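PDB 3JQ3: lombricine kinase from Urechis caupo, which catalyses the reversible transfer of a phosphoryl group between ATP and the guanidino compound lombricine, as a phosphagen kinase of the ATP:guanido phosphotransferase family. Local coordinates for residues T276-S281 with I323-R328; M222-M227 with E238-G243; Y112-R117 with H283-Q288. One frame throughout, in Å; residues are numbered along the deposited sequence. Where two conformers were deposited one is given.

From the N terminus, the first segment met is 112-117, which opens the long loop of interaction 3. Interaction 2 both opens (222-227) and closes (238-243) within that loop, joining a strand to the helix that follows it. Next, 276-281, the loop leading into strand 279-285 and its first residues, opens interaction 1; only afterwards does 283-288, at the end of the same strand, close interaction 3. Interaction 1 itself closes at 323-328, so interactions 1 and 3 cross, whereas 2 and 1 follow in series. Together they tie strands 222-229, 113-122, 279-285 and 320-325, consecutive in one antiparallel sheet, to helix 233-252 around a shared ADP.

Interaction 1 of 3, residues T276-S281 with I323-R328; sequences TGLRAS and ISNAAR. With ADP (adenosine-5'-diphosphate), chain B.
The guanidinium of Arg328 has Arg279 CB 3.7 Å above one face, offset toward its rim, and Leu278 O also lies over a face; at its edge, in plane, is the carbonyl carbon of Asn325, whose oxygen, like that of Ala327, accepts from NH1. The guanidinium of Arg279 has Ser281 CB against one face, off centre, and O2A of ADP also lies over a face. The two arginine chains run side by side, their planar ends turned 48° apart. The third flat group, the Asn325 amide, works along its edge: ND2 gives a nearly straight bond (167°) to Leu278 O at 3.0 Å, while OD1 receives Ala280 N at 2.8 Å. With chi1 at 56°, CG sits between the backbone N and carbonyl carbon, and the amide is brought across to the other strand. Asparagine suits this place because it offers a donor and an acceptor together, much as a peptide group would.

These strands are antiparallel neighbours in the central sheet of the phosphagen kinase catalytic domain. Ser281 and Ser324 form a non-hydrogen-bonded pair with CA atoms 4.1 Å apart. Ser281 OG donates to N7 of the adenine at 2.7 Å. Ser324 OG takes a weak bond from Arg279 NH1, while Asp322 forms a salt bridge with NH2, and NE reaches O3B of the beta-phosphate in another weak bond; a long arginine can thus serve both carboxylate and phosphate. Beyond the strands, Arg328 O accepts twice from Thr276, from N at 3.1 Å and from OG1, in the carbonyl plane on a lone pair, at 2.8 Å.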
loop_
_atom_site.group_PDB
_atom_site.type_symbol
_atom_site.label_atom_id
_atom_site.label_comp_id
_atom_site.label_asym_id
_atom_site.label_seq_id
_atom_site.Cartn_x
_atom_site.Cartn_y
_atom_site.Cartn_z
ATOM N N THR A 276 -1.374 -12.513 -25.633
ATOM C CA THR A 276 -1.894 -11.430 -26.455
ATOM C C THR A 276 -2.280 -10.224 -25.603
ATOM O O THR A 276 -2.384 -9.102 -26.107
ATOM C CB THR A 276 -3.136 -11.882 -27.238
ATOM O OG1 THR A 276 -4.162 -12.273 -26.316
ATOM C CG2 THR A 276 -2.800 -13.055 -28.138
ATOM N N GLY A 277 -2.498 -10.464 -24.313
ATOM C CA GLY A 277 -3.000 -9.438 -23.416
ATOM C C GLY A 277 -4.228 -8.783 -24.011
ATOM O O GLY A 277 -4.630 -7.695 -23.599
ATOM N N LEU A 278 -4.835 -9.464 -24.977
ATOM C CA LEU A 278 -5.892 -8.871 -25.780
ATOM C C LEU A 278 -7.292 -9.212 -25.288
ATOM O O LEU A 278 -7.639 -10.382 -25.125
ATOM C CB LEU A 278 -5.729 -9.284 -27.247
ATOM C CG LEU A 278 -6.786 -8.794 -28.240
ATOM C CD1 LEU A 278 -6.140 -8.407 -29.559
ATOM C CD2 LEU A 278 -7.874 -9.843 -28.449
ATOM N N ARG A 279 -8.093 -8.178 -25.054
ATOM C CA ARG A 279 -9.507 -8.362 -24.763
ATOM C C ARG A 279 -10.346 -7.623 -25.795
ATOM O O ARG A 279 -10.475 -6.400 -25.749
ATOM C CB ARG A 279 -9.861 -7.878 -23.357
ATOM C CG ARG A 279 -11.226 -8.363 -22.875
ATOM C CD ARG A 279 -11.555 -7.847 -21.475
ATOM N NE ARG A 279 -12.273 -6.578 -21.510
ATOM C CZ ARG A 279 -13.597 -6.472 -21.470
ATOM N NH1 ARG A 279 -14.348 -7.558 -21.389
ATOM N NH2 ARG A 279 -14.171 -5.278 -21.511
ATOM N N ALA A 280 -10.898 -8.377 -26.738
ATOM C CA ALA A 280 -11.807 -7.827 -27.725
ATOM C C ALA A 280 -13.220 -7.991 -27.202
ATOM O O ALA A 280 -13.619 -9.087 -26.817
ATOM C CB ALA A 280 -11.648 -8.547 -29.050
ATOM N N SER A 281 -13.979 -6.903 -27.186
ATOM C CA SER A 281 -15.328 -6.945 -26.649
ATOM C C SER A 281 -16.314 -6.165 -27.505
ATOM O O SER A 281 -15.935 -5.294 -28.289
ATOM C CB SER A 281 -15.347 -6.381 -25.232
ATOM O OG SER A 281 -15.145 -4.980 -25.256
ATOM N N ILE A 323 -19.512 -8.576 -23.948
ATOM C CA ILE A 323 -19.041 -9.915 -24.290
ATOM C C ILE A 323 -17.657 -9.842 -24.921
ATOM O O ILE A 323 -17.414 -9.012 -25.794
ATOM C CB ILE A 323 -19.994 -10.623 -25.274
ATOM C CG1 ILE A 323 -21.450 -10.482 -24.828
ATOM C CG2 ILE A 323 -19.623 -12.089 -25.402
ATOM C CD1 ILE A 323 -21.835 -11.393 -23.683
ATOM N N SER A 324 -16.754 -10.717 -24.485
ATOM C CA SER A 324 -15.375 -10.690 -24.961
ATOM C C SER A 324 -14.745 -12.079 -24.955
ATOM O O SER A 324 -15.301 -13.015 -24.384
ATOM C CB SER A 324 -14.537 -9.744 -24.098
ATOM O OG SER A 324 -14.390 -10.253 -22.783
ATOM N N ASN A 325 -13.586 -12.214 -25.592
ATOM C CA ASN A 325 -12.842 -13.467 -25.521
ATOM C C ASN A 325 -12.364 -13.726 -24.096
ATOM O O ASN A 325 -11.880 -12.823 -23.417
ATOM C CB ASN A 325 -11.663 -13.475 -26.497
ATOM C CG ASN A 325 -10.728 -12.303 -26.294
ATOM O OD1 ASN A 325 -11.121 -11.149 -26.457
ATOM N ND2 ASN A 325 -9.478 -12.592 -25.951
ATOM N N ALA A 326 -12.512 -14.962 -23.641
ATOM C CA ALA A 326 -12.177 -15.300 -22.264
ATOM C C ALA A 326 -10.681 -15.504 -22.070
ATOM O O ALA A 326 -10.123 -15.096 -21.054
ATOM C CB ALA A 326 -12.948 -16.536 -21.815
ATOM N N ALA A 327 -10.032 -16.128 -23.046
ATOM C CA ALA A 327 -8.617 -16.471 -22.922
ATOM C C ALA A 327 -7.695 -15.351 -23.397
ATOM O O ALA A 327 -8.140 -14.378 -24.006
ATOM C CB ALA A 327 -8.317 -17.763 -23.670
ATOM N N ARG A 328 -6.406 -15.498 -23.105
ATOM C CA ARG A 328 -5.394 -14.541 -23.542
ATOM C C ARG A 328 -4.240 -15.265 -24.228
ATOM O O ARG A 328 -3.531 -14.683 -25.048
ATOM C CB ARG A 328 -4.864 -13.736 -22.355
ATOM C CG ARG A 328 -5.931 -13.013 -21.550
ATOM C CD ARG A 328 -6.502 -11.825 -22.306
ATOM N NE ARG A 328 -7.515 -11.122 -21.521
ATOM C CZ ARG A 328 -8.824 -11.328 -21.627
ATOM N NH1 ARG A 328 -9.291 -12.217 -22.494
ATOM N NH2 ARG A 328 -9.670 -10.641 -20.868
HETATM P PB ADP B . -10.696 -3.887 -19.305
HETATM O O1B ADP B . -10.104 -3.857 -17.915
HETATM O O2B ADP B . -10.742 -2.549 -20.001
HETATM O O3B ADP B . -10.177 -5.011 -20.167
HETATM P PA ADP B . -13.157 -3.580 -17.936
HETATM O O1A ADP B . -12.263 -3.036 -16.847
HETATM O O2A ADP B . -14.256 -4.560 -17.597
HETATM O O3A ADP B . -12.245 -4.268 -19.075
HETATM O "O5'" ADP B . -13.855 -2.344 -18.698
HETATM C "C5'" ADP B . -13.279 -1.039 -18.714
HETATM C "C4'" ADP B . -14.274 -0.083 -19.363
HETATM O "O4'" ADP B . -14.339 -0.310 -20.775
HETATM C "C3'" ADP B . -15.676 -0.290 -18.812
HETATM O "O3'" ADP B . -16.118 0.902 -18.153
HETATM C "C2'" ADP B . -16.562 -0.558 -20.013
HETATM O "O2'" ADP B . -17.709 0.296 -19.986
HETATM C "C1'" ADP B . -15.695 -0.243 -21.220
HETATM N N9 ADP B . -15.947 -1.200 -22.329
HETATM C C8 ADP B . -15.599 -2.501 -22.357
HETATM N N7 ADP B . -15.982 -3.084 -23.525
HETATM C C5 ADP B . -16.589 -2.143 -24.272
HETATM C C6 ADP B . -17.225 -2.084 -25.611
HETATM N N6 ADP B . -17.297 -3.173 -26.414
HETATM N N1 ADP B . -17.736 -0.898 -26.005
HETATM C C2 ADP B . -17.677 0.197 -25.222
HETATM N N3 ADP B . -17.114 0.215 -24.001
HETATM C C4 ADP B . -16.563 -0.905 -23.478
#

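Interaction 2 of 3, residues M222-M227 with E238-G243; sequences MRVISM and ERFGRG. With ADP (adenosine-5'-diphosphate), chain B.
Phe240 meets Ser226 at its root: CB of the phenylalanine rests 3.7 Å from Ser226 CB. CG stands anti to the backbone N (chi1 175°), which carries the ring across toward strand 113-122, leaning back toward Val224. CD1 comes next, 4.2 Å from the same Ser226 CB, the serine carbon lying at the ring edge near its plane. One atom further, Phe240 CE1 touches Val224 CG1 at 4.3 Å. On the other side of the ring, Phe240 CE2 packs on Leu278 CD1 at 3.8 Å. A flat aromatic thus covers two alternate strand residues, one branched and one small enough to let the helix backbone approach.

Ser226 OG is hydrogen-bonded to Val236 O near the start of the helix; the serine hydroxyl thus finds a carbonyl partner in a buried place. The guanidinium end of Arg239 comes close to Ser226 OG, its NH1 bonded to Gln228 OE1, although its position is less certain because it was modelled in two conformations. On the face of the strand turned from the helix, Arg223 NH1 donates to O2B of ADP at 3.3 Å, at the edge of its guanidinium.

Helix 233-252 therefore lies against one face of the sheet, roughly antiparallel to strand 222-227 (149°), with Phe240 also reaching Ile118 and Thr120 of strand 113-122, while the nucleotide occupies the other face.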
loop_
_atom_site.group_PDB
_atom_site.type_symbol
_atom_site.label_atom_id
_atom_site.label_comp_id
_atom_site.label_asym_id
_atom_site.label_seq_id
_atom_site.Cartn_x
_atom_site.Cartn_y
_atom_site.Cartn_z
ATOM N N MET A 222 2.298 0.689 -21.212
ATOM C CA MET A 222 1.372 1.204 -22.212
ATOM C C MET A 222 0.106 0.355 -22.301
ATOM O O MET A 222 0.170 -0.859 -22.500
ATOM C CB MET A 222 2.051 1.284 -23.583
ATOM C CG MET A 222 1.253 2.056 -24.624
ATOM S SD MET A 222 2.196 2.431 -26.116
ATOM C CE MET A 222 2.413 0.786 -26.792
ATOM N N ARG A 223 -1.043 1.004 -22.138
ATOM C CA ARG A 223 -2.332 0.359 -22.347
ATOM C C ARG A 223 -2.931 0.901 -23.637
ATOM O O ARG A 223 -3.125 2.106 -23.778
ATOM C CB ARG A 223 -3.276 0.627 -21.175
ATOM C CG ARG A 223 -4.695 0.109 -21.393
ATOM C CD ARG A 223 -4.884 -1.307 -20.863
ATOM N NE ARG A 223 -5.412 -1.314 -19.500
ATOM C CZ ARG A 223 -6.701 -1.443 -19.195
ATOM N NH1 ARG A 223 -7.604 -1.583 -20.159
ATOM N NH2 ARG A 223 -7.091 -1.435 -17.926
ATOM N N VAL A 224 -3.212 0.011 -24.582
ATOM C CA VAL A 224 -3.716 0.422 -25.887
ATOM C C VAL A 224 -5.179 0.035 -26.060
ATOM O O VAL A 224 -5.571 -1.097 -25.780
ATOM C CB VAL A 224 -2.885 -0.187 -27.033
ATOM C CG1 VAL A 224 -3.366 0.338 -28.374
ATOM C CG2 VAL A 224 -1.408 0.123 -26.836
ATOM N N ILE A 225 -5.985 0.981 -26.524
ATOM C CA ILE A 225 -7.418 0.750 -26.671
ATOM C C ILE A 225 -7.944 1.308 -27.986
ATOM O O ILE A 225 -7.844 2.504 -28.243
ATOM C CB ILE A 225 -8.207 1.391 -25.513
ATOM C CG1 ILE A 225 -7.698 0.866 -24.168
ATOM C CG2 ILE A 225 -9.694 1.124 -25.675
ATOM C CD1 ILE A 225 -8.168 1.663 -22.976
ATOM N N SER A 226 -8.501 0.431 -28.815
ATOM C CA SER A 226 -9.149 0.835 -30.056
ATOM C C SER A 226 -10.647 0.633 -29.890
ATOM O O SER A 226 -11.074 -0.381 -29.341
ATOM C CB SER A 226 -8.631 -0.004 -31.228
ATOM O OG SER A 226 -9.262 0.356 -32.447
ATOM N N MET A 227 -11.445 1.589 -30.357
ATOM C CA MET A 227 -12.890 1.515 -30.159
ATOM C C MET A 227 -13.694 2.293 -31.200
ATOM O O MET A 227 -13.242 3.310 -31.723
ATOM C CB MET A 227 -13.250 2.013 -28.760
ATOM C CG MET A 227 -12.883 3.466 -28.539
ATOM S SD MET A 227 -12.470 3.859 -26.831
ATOM C CE MET A 227 -11.480 5.329 -27.087
ATOM N N GLU A 238 -8.284 -3.187 -37.301
ATOM C CA GLU A 238 -7.381 -2.595 -38.283
ATOM C C GLU A 238 -6.646 -1.388 -37.704
ATOM O O GLU A 238 -5.448 -1.220 -37.924
ATOM C CB GLU A 238 -8.146 -2.199 -39.548
ATOM C CG GLU A 238 -7.262 -1.781 -40.715
ATOM C CD GLU A 238 -6.829 -0.330 -40.643
ATOM O OE1 GLU A 238 -7.516 0.465 -39.965
ATOM O OE2 GLU A 238 -5.806 0.017 -41.269
ATOM N N ARG A 239 -7.365 -0.548 -36.968
ATOM C CA ARG A 239 -6.762 0.622 -36.342
ATOM C C ARG A 239 -5.875 0.190 -35.181
ATOM O O ARG A 239 -4.810 0.759 -34.951
ATOM C CB ARG A 239 -7.845 1.584 -35.853
ATOM C CG ARG A 239 -7.315 2.912 -35.337
ATOM C CD ARG A 239 -8.451 3.843 -34.932
ATOM N NE ARG A 239 -9.363 3.202 -33.990
ATOM C CZ ARG A 239 -10.573 2.754 -34.307
ATOM N NH1 ARG A 239 -11.028 2.889 -35.545
ATOM N NH2 ARG A 239 -11.331 2.181 -33.385
ATOM N N PHE A 240 -6.331 -0.828 -34.460
ATOM C CA PHE A 240 -5.610 -1.392 -33.328
ATOM C C PHE A 240 -4.208 -1.837 -33.742
ATOM O O PHE A 240 -3.213 -1.402 -33.160
ATOM C CB PHE A 240 -6.415 -2.568 -32.769
ATOM C CG PHE A 240 -5.725 -3.326 -31.670
ATOM C CD1 PHE A 240 -5.694 -2.827 -30.375
ATOM C CD2 PHE A 240 -5.141 -4.561 -31.923
ATOM C CE1 PHE A 240 -5.072 -3.532 -29.360
ATOM C CE2 PHE A 240 -4.519 -5.273 -30.910
ATOM C CZ PHE A 240 -4.484 -4.757 -29.627
ATOM N N GLY A 241 -4.134 -2.694 -34.758
ATOM C CA GLY A 241 -2.860 -3.207 -35.234
ATOM C C GLY A 241 -1.999 -2.157 -35.913
ATOM O O GLY A 241 -0.777 -2.153 -35.769
ATOM N N ARG A 242 -2.640 -1.266 -36.662
ATOM C CA ARG A 242 -1.931 -0.189 -37.340
ATOM C C ARG A 242 -1.333 0.782 -36.324
ATOM O O ARG A 242 -0.298 1.399 -36.576
ATOM C CB ARG A 242 -2.870 0.545 -38.300
ATOM C CG ARG A 242 -2.225 1.691 -39.062
ATOM C CD ARG A 242 -3.093 2.126 -40.235
ATOM N NE ARG A 242 -4.502 2.218 -39.865
ATOM C CZ ARG A 242 -5.060 3.288 -39.306
ATOM N NH1 ARG A 242 -4.327 4.363 -39.053
ATOM N NH2 ARG A 242 -6.351 3.282 -39.002
ATOM N N GLY A 243 -1.989 0.908 -35.176
ATOM C CA GLY A 243 -1.515 1.782 -34.118
ATOM C C GLY A 243 -0.310 1.200 -33.408
ATOM O O GLY A 243 0.699 1.877 -33.217
HETATM P PB ADP B . -10.696 -3.887 -19.305
HETATM O O1B ADP B . -10.104 -3.857 -17.915
HETATM O O2B ADP B . -10.742 -2.549 -20.001
HETATM O O3B ADP B . -10.177 -5.011 -20.167
HETATM P PA ADP B . -13.157 -3.580 -17.936
HETATM O O1A ADP B . -12.263 -3.036 -16.847
HETATM O O2A ADP B . -14.256 -4.560 -17.597
HETATM O O3A ADP B . -12.245 -4.268 -19.075
HETATM O "O5'" ADP B . -13.855 -2.344 -18.698
HETATM C "C5'" ADP B . -13.279 -1.039 -18.714
HETATM C "C4'" ADP B . -14.274 -0.083 -19.363
HETATM O "O4'" ADP B . -14.339 -0.310 -20.775
HETATM C "C3'" ADP B . -15.676 -0.290 -18.812
HETATM O "O3'" ADP B . -16.118 0.902 -18.153
HETATM C "C2'" ADP B . -16.562 -0.558 -20.013
HETATM O "O2'" ADP B . -17.709 0.296 -19.986
HETATM C "C1'" ADP B . -15.695 -0.243 -21.220
HETATM N N9 ADP B . -15.947 -1.200 -22.329
HETATM C C8 ADP B . -15.599 -2.501 -22.357
HETATM N N7 ADP B . -15.982 -3.084 -23.525
HETATM C C5 ADP B . -16.589 -2.143 -24.272
HETATM C C6 ADP B . -17.225 -2.084 -25.611
HETATM N N6 ADP B . -17.297 -3.173 -26.414
HETATM N N1 ADP B . -17.736 -0.898 -26.005
HETATM C C2 ADP B . -17.677 0.197 -25.222
HETATM N N3 ADP B . -17.114 0.215 -24.001
HETATM C C4 ADP B . -16.563 -0.905 -23.478
#

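Interaction 3 of 3, residues Y112-R117 with H283-Q288; sequences YVKSCR and HVQLHQ. With ADP (adenosine-5'-diphosphate), chain B.
Strands 113-117 and 283-285 run antiparallel at 173°, with Val113 and Val284 a non-hydrogen-bonded pair whose CA atoms are 4.3 Å apart. They are adjacent in the central antiparallel sheet of the phosphagen kinase fold, and a beta bulge interrupts their register: Lys114 N bonds to His283 O, whereas His283 N bonds to Ser115 O, leaving two residues opposite one. Lys114 has the helix-like psi (-30°) expected at the first bulge position. Before the bulge, Gln285 N donates to Tyr112 O at 2.8 Å.

The valines suit a buried strand pair: Val113 CG2 meets Val284 CB, and Val284 CG2 also rests on Tyr112 CB, both at 4.2 Å. The tyrosine ring extends past the strand end with Gln285 O at its edge, in plane, and its hydroxyl is hydrogen-bonded to Glu355 of helix 333-355.

At the other end the pair becomes an adenine site. The imidazole of His283 turns one face to the base, with ADP N1 3.3 Å above it and toward its rim, while Ser115 OG touches His283 CB. Across the base lies the alkyl part of Arg117, CD being 3.4 Å from ADP C4, and the purine is thereby held between a flat ring and a flat-lying hydrocarbon chain. The arginine is extended (chi2 172°), and this length lets its guanidinium pass beneath the ribose, O4' over the centre of one face, and reach the beta-phosphate, where NH1 donates to O2B at 2.7 Å. Arginine can thus supply both an apolar surface and a positive end. Serine, short and polar, reads the edge of the base: Ser115 OG donates to N1 of the adenine at 2.7 Å.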
loop_
_atom_site.group_PDB
_atom_site.type_symbol
_atom_site.label_atom_id
_atom_site.label_comp_id
_atom_site.label_asym_id
_atom_site.label_seq_id
_atom_site.Cartn_x
_atom_site.Cartn_y
_atom_site.Cartn_z
ATOM N N TYR A 112 -27.993 -5.026 -32.743
ATOM C CA TYR A 112 -27.716 -5.681 -31.473
ATOM C C TYR A 112 -26.375 -5.232 -30.906
ATOM O O TYR A 112 -26.249 -4.994 -29.704
ATOM C CB TYR A 112 -27.741 -7.201 -31.649
ATOM C CG TYR A 112 -29.070 -7.713 -32.148
ATOM C CD1 TYR A 112 -29.379 -7.695 -33.502
ATOM C CD2 TYR A 112 -30.023 -8.200 -31.264
ATOM C CE1 TYR A 112 -30.595 -8.153 -33.961
ATOM C CE2 TYR A 112 -31.243 -8.660 -31.716
ATOM C CZ TYR A 112 -31.525 -8.633 -33.064
ATOM O OH TYR A 112 -32.742 -9.087 -33.515
ATOM N N VAL A 113 -25.375 -5.118 -31.774
ATOM C CA VAL A 113 -24.049 -4.684 -31.355
ATOM C C VAL A 113 -23.933 -3.166 -31.412
ATOM O O VAL A 113 -23.989 -2.570 -32.488
ATOM C CB VAL A 113 -22.944 -5.326 -32.208
ATOM C CG1 VAL A 113 -21.602 -4.676 -31.917
ATOM C CG2 VAL A 113 -22.885 -6.823 -31.948
ATOM N N LYS A 114 -23.764 -2.554 -30.244
ATOM C CA LYS A 114 -23.783 -1.101 -30.107
ATOM C C LYS A 114 -22.395 -0.475 -30.240
ATOM O O LYS A 114 -22.262 0.664 -30.691
ATOM C CB LYS A 114 -24.395 -0.710 -28.758
ATOM C CG LYS A 114 -25.737 -1.365 -28.473
ATOM C CD LYS A 114 -26.733 -1.071 -29.584
ATOM C CE LYS A 114 -28.059 -1.774 -29.346
ATOM N NZ LYS A 114 -29.001 -1.563 -30.484
ATOM N N SER A 115 -21.365 -1.214 -29.842
ATOM C CA SER A 115 -20.002 -0.703 -29.911
ATOM C C SER A 115 -18.972 -1.827 -29.861
ATOM O O SER A 115 -19.269 -2.934 -29.415
ATOM C CB SER A 115 -19.744 0.294 -28.777
ATOM O OG SER A 115 -19.936 -0.315 -27.513
ATOM N N CYS A 116 -17.762 -1.534 -30.322
ATOM C CA CYS A 116 -16.690 -2.520 -30.325
ATOM C C CYS A 116 -15.425 -1.959 -29.699
ATOM O O CYS A 116 -15.099 -0.787 -29.872
ATOM C CB CYS A 116 -16.408 -3.002 -31.748
ATOM S SG CYS A 116 -17.821 -3.787 -32.542
ATOM N N ARG A 117 -14.708 -2.810 -28.975
ATOM C CA ARG A 117 -13.530 -2.382 -28.236
ATOM C C ARG A 117 -12.481 -3.488 -28.219
ATOM O O ARG A 117 -12.803 -4.657 -28.016
ATOM C CB ARG A 117 -13.932 -2.004 -26.807
ATOM C CG ARG A 117 -12.803 -1.491 -25.932
ATOM C CD ARG A 117 -13.353 -0.972 -24.608
ATOM N NE ARG A 117 -12.302 -0.507 -23.709
ATOM C CZ ARG A 117 -11.669 -1.283 -22.835
ATOM N NH1 ARG A 117 -10.725 -0.773 -22.055
ATOM N NH2 ARG A 117 -11.977 -2.571 -22.742
ATOM N N HIS A 283 -20.463 -4.355 -27.060
ATOM C CA HIS A 283 -21.678 -4.138 -26.299
ATOM C C HIS A 283 -22.814 -4.667 -27.156
ATOM O O HIS A 283 -23.083 -4.138 -28.232
ATOM C CB HIS A 283 -21.871 -2.655 -25.988
ATOM C CG HIS A 283 -21.068 -2.177 -24.818
ATOM N ND1 HIS A 283 -21.393 -1.044 -24.102
ATOM C CD2 HIS A 283 -19.964 -2.691 -24.226
ATOM C CE1 HIS A 283 -20.516 -0.873 -23.130
ATOM N NE2 HIS A 283 -19.637 -1.860 -23.183
ATOM N N VAL A 284 -23.456 -5.733 -26.691
ATOM C CA VAL A 284 -24.506 -6.384 -27.461
ATOM C C VAL A 284 -25.778 -6.541 -26.634
ATOM O O VAL A 284 -25.743 -7.030 -25.504
ATOM C CB VAL A 284 -24.042 -7.760 -27.993
ATOM C CG1 VAL A 284 -23.414 -8.576 -26.876
ATOM C CG2 VAL A 284 -25.201 -8.511 -28.630
ATOM N N GLN A 285 -26.899 -6.118 -27.206
ATOM C CA GLN A 285 -28.179 -6.160 -26.513
ATOM C C GLN A 285 -28.873 -7.496 -26.743
ATOM O O GLN A 285 -29.127 -7.883 -27.880
ATOM C CB GLN A 285 -29.066 -5.012 -26.990
ATOM C CG GLN A 285 -30.257 -4.731 -26.100
ATOM C CD GLN A 285 -30.904 -3.400 -26.413
ATOM O OE1 GLN A 285 -31.217 -2.621 -25.510
ATOM N NE2 GLN A 285 -31.098 -3.123 -27.699
ATOM N N LEU A 286 -29.180 -8.196 -25.654
ATOM C CA LEU A 286 -29.778 -9.527 -25.735
ATOM C C LEU A 286 -30.999 -9.644 -24.828
ATOM O O LEU A 286 -30.944 -10.297 -23.785
ATOM C CB LEU A 286 -28.749 -10.595 -25.354
ATOM C CG LEU A 286 -27.433 -10.602 -26.136
ATOM C CD1 LEU A 286 -26.389 -11.445 -25.424
ATOM C CD2 LEU A 286 -27.644 -11.090 -27.562
ATOM N N HIS A 287 -32.101 -9.019 -25.230
ATOM C CA HIS A 287 -33.301 -8.978 -24.399
ATOM C C HIS A 287 -33.805 -10.360 -23.991
ATOM O O HIS A 287 -34.084 -10.601 -22.815
ATOM C CB HIS A 287 -34.421 -8.210 -25.101
ATOM C CG HIS A 287 -34.188 -6.733 -25.175
ATOM N ND1 HIS A 287 -34.159 -5.929 -24.056
ATOM C CD2 HIS A 287 -33.987 -5.914 -26.233
ATOM C CE1 HIS A 287 -33.945 -4.677 -24.422
ATOM N NE2 HIS A 287 -33.837 -4.641 -25.738
ATOM N N GLN A 288 -33.927 -11.260 -24.962
ATOM C CA GLN A 288 -34.520 -12.572 -24.714
ATOM C C GLN A 288 -33.502 -13.608 -24.249
ATOM O O GLN A 288 -33.758 -14.367 -23.315
ATOM C CB GLN A 288 -35.252 -13.077 -25.961
ATOM C CG GLN A 288 -36.257 -12.089 -26.537
ATOM C CD GLN A 288 -37.249 -11.588 -25.502
ATOM O OE1 GLN A 288 -37.556 -12.281 -24.532
ATOM N NE2 GLN A 288 -37.755 -10.377 -25.707
HETATM P PB ADP B . -10.696 -3.887 -19.305
HETATM O O1B ADP B . -10.104 -3.857 -17.915
HETATM O O2B ADP B . -10.742 -2.549 -20.001
HETATM O O3B ADP B . -10.177 -5.011 -20.167
HETATM P PA ADP B . -13.157 -3.580 -17.936
HETATM O O1A ADP B . -12.263 -3.036 -16.847
HETATM O O2A ADP B . -14.256 -4.560 -17.597
HETATM O O3A ADP B . -12.245 -4.268 -19.075
HETATM O "O5'" ADP B . -13.855 -2.344 -18.698
HETATM C "C5'" ADP B . -13.279 -1.039 -18.714
HETATM C "C4'" ADP B . -14.274 -0.083 -19.363
HETATM O "O4'" ADP B . -14.339 -0.310 -20.775
HETATM C "C3'" ADP B . -15.676 -0.290 -18.812
HETATM O "O3'" ADP B . -16.118 0.902 -18.153
HETATM C "C2'" ADP B . -16.562 -0.558 -20.013
HETATM O "O2'" ADP B . -17.709 0.296 -19.986
HETATM C "C1'" ADP B . -15.695 -0.243 -21.220
HETATM N N9 ADP B . -15.947 -1.200 -22.329
HETATM C C8 ADP B . -15.599 -2.501 -22.357
HETATM N N7 ADP B . -15.982 -3.084 -23.525
HETATM C C5 ADP B . -16.589 -2.143 -24.272
HETATM C C6 ADP B . -17.225 -2.084 -25.611
HETATM N N6 ADP B . -17.297 -3.173 -26.414
HETATM N N1 ADP B . -17.736 -0.898 -26.005
HETATM C C2 ADP B . -17.677 0.197 -25.222
HETATM N N3 ADP B . -17.114 0.215 -24.001
HETATM C C4 ADP B . -16.563 -0.905 -23.478
#